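Local coordinates for BsaWI endonuclease (Geobacillus stearothermophilus, PDB 4ZSF), which is a restriction endonuclease of the PD-(D/E)XK class and probably cleaves DNA with the help of bound metal ions, at residues C161-T166 with N218-M223; A185-V190 with E254-R259. One frame throughout, in Å; residues are numbered along the deposited sequence. Where two conformers were deposited one is given.

Contacts 1 and 2 lie 14 Å apart, centre to centre, and meet through the same mixed sheet. Strand 188-193, which begins in contact 2, runs between strands 155-165 and 222-226, the two that contact 1 draws from, and is parallel to both. Probable hydrogen bonds join the two contacts: C161 N lies 2.8 Å from W188 O, and H221 ND1 lies 2.9 Å from S189 N. Contact 1 is nearer the DNA, with its nearest atom about 5 Å from it and the W220 side chain about 11 Å from a calcium ion. The nearest atom of contact 2 is about 14 Å from the DNA.

Contact 1 of 2, residues C161-T166 with N218-M223; sequences CIQSKT and NGWHGM
Q163 and W220 meet through a single hydrogen bond that reaches past an intervening strand. The indole NE1 of W220 donates to the amide oxygen OE1 of Q163 at 2.9 Å, with a moderately bent N-H...O angle of 148°. OE1 lies at the edge of the indole, practically in its plane, whereas NE1 stands well above the carbonyl plane of Q163 and so does not follow a lone pair. The amide and ring planes are turned 67° apart, and the two side chains cross at about a right angle. Q163 reaches this position because CG is anti to its own carbonyl carbon (chi1 -65°) and the chain beyond is extended.

Van der Waals contact between the pair is slight and follows the same edge, with OE1 of Q163 3.4 Å from CZ2 of W220. The backbones stay well apart, the nearest CA atoms being those of Q163 and M223 at 9.3 Å. Strand 188-193 fills the interval, and W220 packs on its A191.

In sequence, Q163-S164-K165 probably corresponds to the end of the PD-(D/E)XK pattern, with glutamine where an acidic residue usually stands; K165 forms a salt bridge with D145, which probably corresponds to the first aspartate of that pattern.

Further polar bonds fix both partners. NE2 of Q163 is hydrogen-bonded to the carbonyl oxygen of D175 in helix 172-184, so both ends of this buried amide are engaged and its flip state is defined. On the other side, N218 ND2 makes an essentially straight 2.9 Å bond to W220 O, closing a link within the loop that carries the indole. A phenylalanine in place of W220 would probably leave OE1 of Q163 without its donor and the amide freer to turn.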
ATOM      1  N   CYS A 161       7.721  -0.932  22.864  1.00 16.84           N
ATOM      2  CA  CYS A 161       7.480  -1.044  21.422  1.00 16.36           C
ATOM      3  C   CYS A 161       7.397   0.384  20.878  1.00 19.41           C
ATOM      4  O   CYS A 161       6.724   1.250  21.462  1.00 19.62           O
ATOM      5  CB  CYS A 161       6.135  -1.752  21.183  1.00 16.58           C
ATOM      6  SG  CYS A 161       6.059  -3.417  21.858  1.00 23.45           S
ATOM      7  N   ILE A 162       8.088   0.648  19.778  1.00 17.41           N
ATOM      8  CA  ILE A 162       8.250   2.000  19.285  1.00 16.66           C
ATOM      9  C   ILE A 162       7.906   2.094  17.796  1.00 19.41           C
ATOM     10  O   ILE A 162       8.408   1.308  16.962  1.00 20.27           O
ATOM     11  CB  ILE A 162       9.735   2.459  19.457  1.00 17.03           C
ATOM     12  CG1 ILE A 162      10.137   2.417  20.950  1.00 19.84           C
ATOM     13  CG2 ILE A 162       9.965   3.835  18.778  1.00 18.26           C
ATOM     14  CD1 ILE A 162      11.701   2.366  21.114  1.00 20.37           C
ATOM     15  N   GLN A 163       7.056   3.059  17.457  1.00 17.63           N
ATOM     16  CA  GLN A 163       6.750   3.373  16.041  1.00 17.44           C
ATOM     17  C   GLN A 163       7.551   4.582  15.666  1.00 26.05           C
ATOM     18  O   GLN A 163       7.560   5.539  16.401  1.00 24.48           O
ATOM     19  CB  GLN A 163       5.283   3.629  15.864  1.00 19.47           C
ATOM     20  CG  GLN A 163       4.468   2.309  16.164  1.00 25.45           C
ATOM     21  CD  GLN A 163       2.958   2.536  16.190  1.00 28.66           C
ATOM     22  OE1 GLN A 163       2.484   3.662  16.346  1.00 29.95           O
ATOM     23  NE2 GLN A 163       2.212   1.475  15.964  1.00 28.61           N
ATOM     24  N   SER A 164       8.247   4.567  14.532  1.00 26.08           N
ATOM     25  CA  SER A 164       9.097   5.731  14.264  1.00 26.17           C
ATOM     26  C   SER A 164       8.874   6.164  12.850  1.00 38.01           C
ATOM     27  O   SER A 164       9.434   5.526  11.969  1.00 44.24           O
ATOM     28  CB  SER A 164      10.592   5.417  14.502  1.00 36.58           C
ATOM     29  OG  SER A 164      11.122   4.546  13.500  1.00 43.07           O
ATOM     30  N   LYS A 165       8.084   7.243  12.671  1.00 34.39           N
ATOM     31  CA  LYS A 165       7.510   7.695  11.400  1.00 37.86           C
ATOM     32  C   LYS A 165       8.072   9.013  10.896  1.00 34.42           C
ATOM     33  O   LYS A 165       8.262   9.949  11.685  1.00 29.85           O
ATOM     34  CB  LYS A 165       6.017   7.848  11.577  1.00 41.59           C
ATOM     35  CG  LYS A 165       5.324   6.525  11.991  1.00 44.50           C
ATOM     36  CD  LYS A 165       5.893   5.305  11.211  1.00 56.20           C
ATOM     37  CE  LYS A 165       5.348   3.976  11.788  1.00 55.25           C
ATOM     38  NZ  LYS A 165       5.934   2.772  11.124  1.00 54.21           N
ATOM     39  N   THR A 166       8.320   9.121   9.585  1.00 28.70           N
ATOM     40  CA  THR A 166       8.960  10.300   9.061  1.00 29.17           C
ATOM     41  C   THR A 166       7.871  11.249   8.602  1.00 43.68           C
ATOM     42  O   THR A 166       8.127  12.401   8.284  1.00 49.98           O
ATOM     43  CB  THR A 166       9.892   9.972   7.868  1.00 32.29           C
ATOM     44  OG1 THR A 166       9.182   9.107   6.990  1.00 31.50           O
ATOM     45  CG2 THR A 166      11.113   9.226   8.342  1.00 35.87           C
ATOM     46  N   ASN A 218      -6.227   7.301  25.281  1.00 23.10           N
ATOM     47  CA  ASN A 218      -4.976   7.643  24.608  1.00 21.26           C
ATOM     48  C   ASN A 218      -4.492   6.483  23.700  1.00 25.00           C
ATOM     49  O   ASN A 218      -4.751   5.301  23.998  1.00 25.05           O
ATOM     50  CB  ASN A 218      -3.887   8.016  25.624  1.00 21.35           C
ATOM     51  CG  ASN A 218      -3.740   6.985  26.748  1.00 24.38           C
ATOM     52  OD1 ASN A 218      -4.680   6.776  27.505  1.00 24.63           O
ATOM     53  ND2 ASN A 218      -2.568   6.323  26.840  1.00 20.61           N
ATOM     54  N   GLY A 219      -3.816   6.810  22.596  1.00 27.02           N
ATOM     55  CA  GLY A 219      -3.449   5.778  21.626  1.00 25.02           C
ATOM     56  C   GLY A 219      -2.044   5.254  21.872  1.00 21.10           C
ATOM     57  O   GLY A 219      -1.651   4.164  21.369  1.00 21.26           O
ATOM     58  N   TRP A 220      -1.282   6.019  22.671  1.00 19.44           N
ATOM     59  CA  TRP A 220       0.123   5.748  23.028  1.00 19.86           C
ATOM     60  C   TRP A 220       0.355   6.174  24.469  1.00 19.51           C
ATOM     61  O   TRP A 220      -0.399   6.987  24.973  1.00 19.84           O
ATOM     62  CB  TRP A 220       1.151   6.517  22.138  1.00 17.20           C
ATOM     63  CG  TRP A 220       1.164   6.041  20.673  1.00 19.52           C
ATOM     64  CD1 TRP A 220       2.043   5.143  20.125  1.00 20.85           C
ATOM     65  CD2 TRP A 220       0.276   6.432  19.636  1.00 21.34           C
ATOM     66  NE1 TRP A 220       1.733   4.946  18.823  1.00 20.28           N
ATOM     67  CE2 TRP A 220       0.667   5.736  18.479  1.00 22.96           C
ATOM     68  CE3 TRP A 220      -0.825   7.311  19.562  1.00 24.01           C
ATOM     69  CZ2 TRP A 220      -0.019   5.851  17.264  1.00 29.29           C
ATOM     70  CZ3 TRP A 220      -1.504   7.443  18.332  1.00 28.81           C
ATOM     71  CH2 TRP A 220      -1.085   6.724  17.202  1.00 28.87           C
ATOM     72  N   HIS A 221       1.429   5.677  25.084  1.00 17.13           N
ATOM     73  CA  HIS A 221       1.888   6.219  26.349  1.00 17.46           C
ATOM     74  C   HIS A 221       2.479   7.595  26.140  1.00 19.98           C
ATOM     75  O   HIS A 221       2.375   8.482  26.997  1.00 19.28           O
ATOM     76  CB  HIS A 221       2.940   5.283  27.002  1.00 15.84           C
ATOM     77  CG  HIS A 221       2.313   4.043  27.553  1.00 16.39           C
ATOM     78  ND1 HIS A 221       2.666   2.781  27.149  1.00 17.42           N
ATOM     79  CD2 HIS A 221       1.320   3.880  28.470  1.00 17.01           C
ATOM     80  CE1 HIS A 221       1.950   1.889  27.806  1.00 17.31           C
ATOM     81  NE2 HIS A 221       1.103   2.529  28.602  1.00 19.25           N
ATOM     82  N   GLY A 222       3.129   7.750  25.004  1.00 18.07           N
ATOM     83  CA  GLY A 222       3.828   9.002  24.745  1.00 19.00           C
ATOM     84  C   GLY A 222       4.132   9.095  23.243  1.00 19.03           C
ATOM     85  O   GLY A 222       4.383   8.090  22.575  1.00 17.22           O
ATOM     86  N   MET A 223       4.105  10.324  22.755  0.52 16.89           N
ATOM     87  CA  MET A 223       4.409  10.642  21.373  0.52 16.69           C
ATOM     88  C   MET A 223       5.545  11.670  21.460  0.52 17.88           C
ATOM     89  O   MET A 223       5.407  12.658  22.207  0.52 17.55           O
ATOM     90  CB  MET A 223       3.156  11.200  20.681  0.52 19.12           C
ATOM     91  CG  MET A 223       3.431  11.882  19.370  0.52 22.40           C
ATOM     92  SD  MET A 223       3.790  10.661  18.083  0.52 27.30           S
ATOM     93  CE  MET A 223       2.176   9.900  17.852  0.52 28.23           C
TER

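Contact 2 of 2, residues A185-V190 with E254-R259; sequences AFFWSV and EDWLHR
W256 packs its indole against F186 and F187, where the chain leaves helix 172-184 and enters strand 188-193. The tryptophan CB points toward this connection, and CG is anti to the backbone N (chi1 -172°), which carries the ring outward from helix 243-258. Beyond CG, the pyrrole edge makes the first close approach: CD1 of W256 lies 3.2 Å from the carbonyl oxygen F186 O. The next atom, NE1 of W256, is 3.0 Å from that same F186 O, which sits near the indole plane. NE1 of W256 also comes within 3.9 Å of CD2 of F187. Farther out on the benzo ring, CZ2 of W256 makes a looser apolar contact with CE2 of F187 at 4.3 Å. The two side chains lie side by side and point the same way; the planes of the F187 ring and the five-membered ring of W256 are inclined at 35°, an oblique pairing.

F186 O is presented to the indole by a Schellman motif, in which F186 takes positive phi after the last helical turn. F186 O accepts a hydrogen bond from NE of R260, whose cation in turn packs on the F187 ring. At the end of helix 243-258, R259 NH1 bridges to D255 OD1 at 2.9 Å.

A bound succinic acid (SIN), probably from the crystallisation liquor, lies near the W256 side chain. Around the aromatic pair, Y157 and F159 of strand 155-165 touch W256, and D131 of helix 129-140 touches both residues, so the C-terminal turn of helix 243-258 is joined to strand 155-165, an inner strand of the sheet, and to helix 129-140.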
ATOM      1  N   ALA A 185      -1.018  -5.385  26.279  1.00 19.23           N
ATOM      2  CA  ALA A 185      -0.041  -6.450  26.559  1.00 20.77           C
ATOM      3  C   ALA A 185       0.991  -6.053  27.585  1.00 20.93           C
ATOM      4  O   ALA A 185       1.909  -6.824  27.841  1.00 21.71           O
ATOM      5  CB  ALA A 185       0.684  -6.853  25.279  1.00 20.29           C
ATOM      6  N   PHE A 186       0.812  -4.870  28.160  1.00 19.48           N
ATOM      7  CA  PHE A 186       1.667  -4.334  29.231  1.00 19.12           C
ATOM      8  C   PHE A 186       3.084  -4.123  28.727  1.00 19.54           C
ATOM      9  O   PHE A 186       4.067  -4.438  29.420  1.00 20.29           O
ATOM     10  CB  PHE A 186       1.658  -5.218  30.486  1.00 17.21           C
ATOM     11  CG  PHE A 186       0.281  -5.428  31.057  1.00 19.48           C
ATOM     12  CD1 PHE A 186      -0.270  -4.514  31.983  1.00 20.27           C
ATOM     13  CD2 PHE A 186      -0.472  -6.519  30.661  1.00 16.84           C
ATOM     14  CE1 PHE A 186      -1.541  -4.719  32.506  1.00 20.66           C
ATOM     15  CE2 PHE A 186      -1.762  -6.713  31.145  1.00 20.62           C
ATOM     16  CZ  PHE A 186      -2.290  -5.833  32.124  1.00 22.54           C
ATOM     17  N   PHE A 187       3.193  -3.446  27.579  1.00 18.39           N
ATOM     18  CA  PHE A 187       4.487  -2.869  27.157  1.00 17.35           C
ATOM     19  C   PHE A 187       4.348  -1.347  27.075  1.00 16.22           C
ATOM     20  O   PHE A 187       3.262  -0.826  26.759  1.00 17.08           O
ATOM     21  CB  PHE A 187       4.899  -3.386  25.789  1.00 18.51           C
ATOM     22  CG  PHE A 187       5.273  -4.868  25.802  1.00 19.56           C
ATOM     23  CD1 PHE A 187       4.308  -5.859  25.581  1.00 18.97           C
ATOM     24  CD2 PHE A 187       6.603  -5.249  26.037  1.00 21.88           C
ATOM     25  CE1 PHE A 187       4.675  -7.235  25.604  1.00 22.92           C
ATOM     26  CE2 PHE A 187       6.947  -6.606  26.051  1.00 23.46           C
ATOM     27  CZ  PHE A 187       6.010  -7.568  25.845  1.00 20.53           C
ATOM     28  N   TRP A 188       5.479  -0.661  27.283  1.00 17.13           N
ATOM     29  CA  TRP A 188       5.544   0.786  26.954  1.00 16.23           C
ATOM     30  C   TRP A 188       5.326   0.933  25.476  1.00 19.43           C
ATOM     31  O   TRP A 188       5.990   0.251  24.695  1.00 21.91           O
ATOM     32  CB  TRP A 188       6.904   1.288  27.349  1.00 15.72           C
ATOM     33  CG  TRP A 188       7.063   2.773  27.344  1.00 17.38           C
ATOM     34  CD1 TRP A 188       6.150   3.725  27.776  1.00 17.24           C
ATOM     35  CD2 TRP A 188       8.237   3.478  26.921  1.00 17.30           C
ATOM     36  NE1 TRP A 188       6.740   4.971  27.665  1.00 16.09           N
ATOM     37  CE2 TRP A 188       8.006   4.842  27.145  1.00 15.79           C
ATOM     38  CE3 TRP A 188       9.482   3.070  26.388  1.00 18.07           C
ATOM     39  CZ2 TRP A 188       8.985   5.820  26.857  1.00 17.95           C
ATOM     40  CZ3 TRP A 188      10.438   4.025  26.101  1.00 19.86           C
ATOM     41  CH2 TRP A 188      10.168   5.397  26.294  1.00 15.79           C
ATOM     42  N   SER A 189       4.418   1.814  25.061  1.00 16.97           N
ATOM     43  CA  SER A 189       4.156   1.914  23.629  1.00 16.20           C
ATOM     44  C   SER A 189       4.273   3.368  23.215  1.00 18.45           C
ATOM     45  O   SER A 189       3.495   4.215  23.655  1.00 17.41           O
ATOM     46  CB  SER A 189       2.754   1.373  23.263  1.00 19.45           C
ATOM     47  OG  SER A 189       2.553   1.489  21.862  1.00 19.35           O
ATOM     48  N   VAL A 190       5.267   3.676  22.399  1.00 17.25           N
ATOM     49  CA  VAL A 190       5.446   5.085  22.053  1.00 13.78           C
ATOM     50  C   VAL A 190       5.684   5.310  20.584  1.00 17.59           C
ATOM     51  O   VAL A 190       5.897   4.356  19.822  1.00 19.95           O
ATOM     52  CB  VAL A 190       6.640   5.722  22.852  1.00 17.40           C
ATOM     53  CG1 VAL A 190       6.324   5.721  24.359  1.00 18.26           C
ATOM     54  CG2 VAL A 190       7.939   4.973  22.544  1.00 19.32           C
ATOM     55  N   GLU A 254      11.704   0.930  34.777  0.58 21.00           N
ATOM     56  CA  GLU A 254      11.563   0.697  36.203  0.58 23.51           C
ATOM     57  C   GLU A 254      10.182   0.108  36.498  0.58 21.46           C
ATOM     58  O   GLU A 254      10.043  -0.916  37.179  0.58 22.06           O
ATOM     59  CB  GLU A 254      11.777   2.016  36.956  0.58 23.25           C
ATOM     60  CG  GLU A 254      11.152   2.062  38.378  0.58 33.01           C
ATOM     61  CD  GLU A 254      11.834   1.131  39.382  0.58 34.87           C
ATOM     62  OE1 GLU A 254      13.042   0.832  39.200  0.58 35.44           O
ATOM     63  OE2 GLU A 254      11.149   0.695  40.357  0.58 35.15           O
ATOM     64  N   ASP A 255       9.165   0.751  35.947  1.00 20.49           N
ATOM     65  CA  ASP A 255       7.780   0.354  36.245  1.00 20.22           C
ATOM     66  C   ASP A 255       7.444  -0.958  35.543  1.00 22.78           C
ATOM     67  O   ASP A 255       6.648  -1.716  36.066  1.00 21.30           O
ATOM     68  CB  ASP A 255       6.786   1.431  35.873  1.00 18.62           C
ATOM     69  CG  ASP A 255       6.754   2.575  36.894  1.00 24.89           C
ATOM     70  OD1 ASP A 255       7.353   2.479  38.031  1.00 23.49           O
ATOM     71  OD2 ASP A 255       6.132   3.598  36.580  1.00 26.27           O
ATOM     72  N   TRP A 256       8.023  -1.225  34.362  1.00 19.23           N
ATOM     73  CA  TRP A 256       7.764  -2.490  33.708  1.00 20.95           C
ATOM     74  C   TRP A 256       8.371  -3.639  34.508  1.00 20.98           C
ATOM     75  O   TRP A 256       7.760  -4.728  34.670  1.00 20.13           O
ATOM     76  CB  TRP A 256       8.315  -2.441  32.277  1.00 17.85           C
ATOM     77  CG  TRP A 256       7.951  -3.612  31.457  1.00 18.51           C
ATOM     78  CD1 TRP A 256       6.920  -3.688  30.540  1.00 21.02           C
ATOM     79  CD2 TRP A 256       8.664  -4.849  31.371  1.00 18.81           C
ATOM     80  NE1 TRP A 256       6.944  -4.914  29.900  1.00 19.64           N
ATOM     81  CE2 TRP A 256       8.002  -5.651  30.397  1.00 19.46           C
ATOM     82  CE3 TRP A 256       9.786  -5.361  32.030  1.00 17.78           C
ATOM     83  CZ2 TRP A 256       8.439  -6.949  30.057  1.00 23.14           C
ATOM     84  CZ3 TRP A 256      10.204  -6.685  31.727  1.00 20.65           C
ATOM     85  CH2 TRP A 256       9.538  -7.452  30.730  1.00 24.56           C
ATOM     86  N   LEU A 257       9.575  -3.406  35.032  1.00 18.04           N
ATOM     87  CA  LEU A 257      10.221  -4.430  35.822  1.00 22.51           C
ATOM     88  C   LEU A 257       9.486  -4.659  37.151  1.00 24.27           C
ATOM     89  O   LEU A 257       9.387  -5.778  37.600  1.00 24.88           O
ATOM     90  CB  LEU A 257      11.671  -4.035  36.132  1.00 23.13           C
ATOM     91  CG  LEU A 257      12.591  -4.057  34.894  1.00 21.45           C
ATOM     92  CD1 LEU A 257      13.883  -3.338  35.304  1.00 24.12           C
ATOM     93  CD2 LEU A 257      12.844  -5.549  34.473  1.00 24.15           C
ATOM     94  N   HIS A 258       9.000  -3.607  37.802  1.00 21.62           N
ATOM     95  CA  HIS A 258       8.591  -3.804  39.201  1.00 21.09           C
ATOM     96  C   HIS A 258       7.106  -3.684  39.482  1.00 22.29           C
ATOM     97  O   HIS A 258       6.673  -4.160  40.517  1.00 22.17           O
ATOM     98  CB  HIS A 258       9.364  -2.849  40.109  1.00 27.64           C
ATOM     99  CG  HIS A 258      10.846  -3.102  40.052  1.00 35.25           C
ATOM    100  ND1 HIS A 258      11.772  -2.127  39.729  1.00 37.75           N
ATOM    101  CD2 HIS A 258      11.547  -4.257  40.181  1.00 38.63           C
ATOM    102  CE1 HIS A 258      12.986  -2.665  39.708  1.00 37.06           C
ATOM    103  NE2 HIS A 258      12.874  -3.959  39.951  1.00 37.32           N
ATOM    104  N   ARG A 259       6.349  -3.058  38.590  1.00 20.99           N
ATOM    105  CA  ARG A 259       4.895  -2.917  38.824  1.00 20.41           C
ATOM    106  C   ARG A 259       4.205  -3.039  37.456  1.00 21.29           C
ATOM    107  O   ARG A 259       3.387  -2.218  37.077  1.00 22.00           O
ATOM    108  CB  ARG A 259       4.578  -1.598  39.580  1.00 21.63           C
ATOM    109  CG  ARG A 259       5.198  -0.338  39.016  1.00 22.87           C
ATOM    110  CD  ARG A 259       5.165   0.835  40.075  1.00 25.46           C
ATOM    111  NE  ARG A 259       5.910   0.414  41.257  1.00 28.70           N
ATOM    112  CZ  ARG A 259       7.243   0.392  41.344  1.00 30.75           C
ATOM    113  NH1 ARG A 259       8.032   0.860  40.349  1.00 27.71           N
ATOM    114  NH2 ARG A 259       7.809  -0.082  42.440  1.00 32.07           N
TER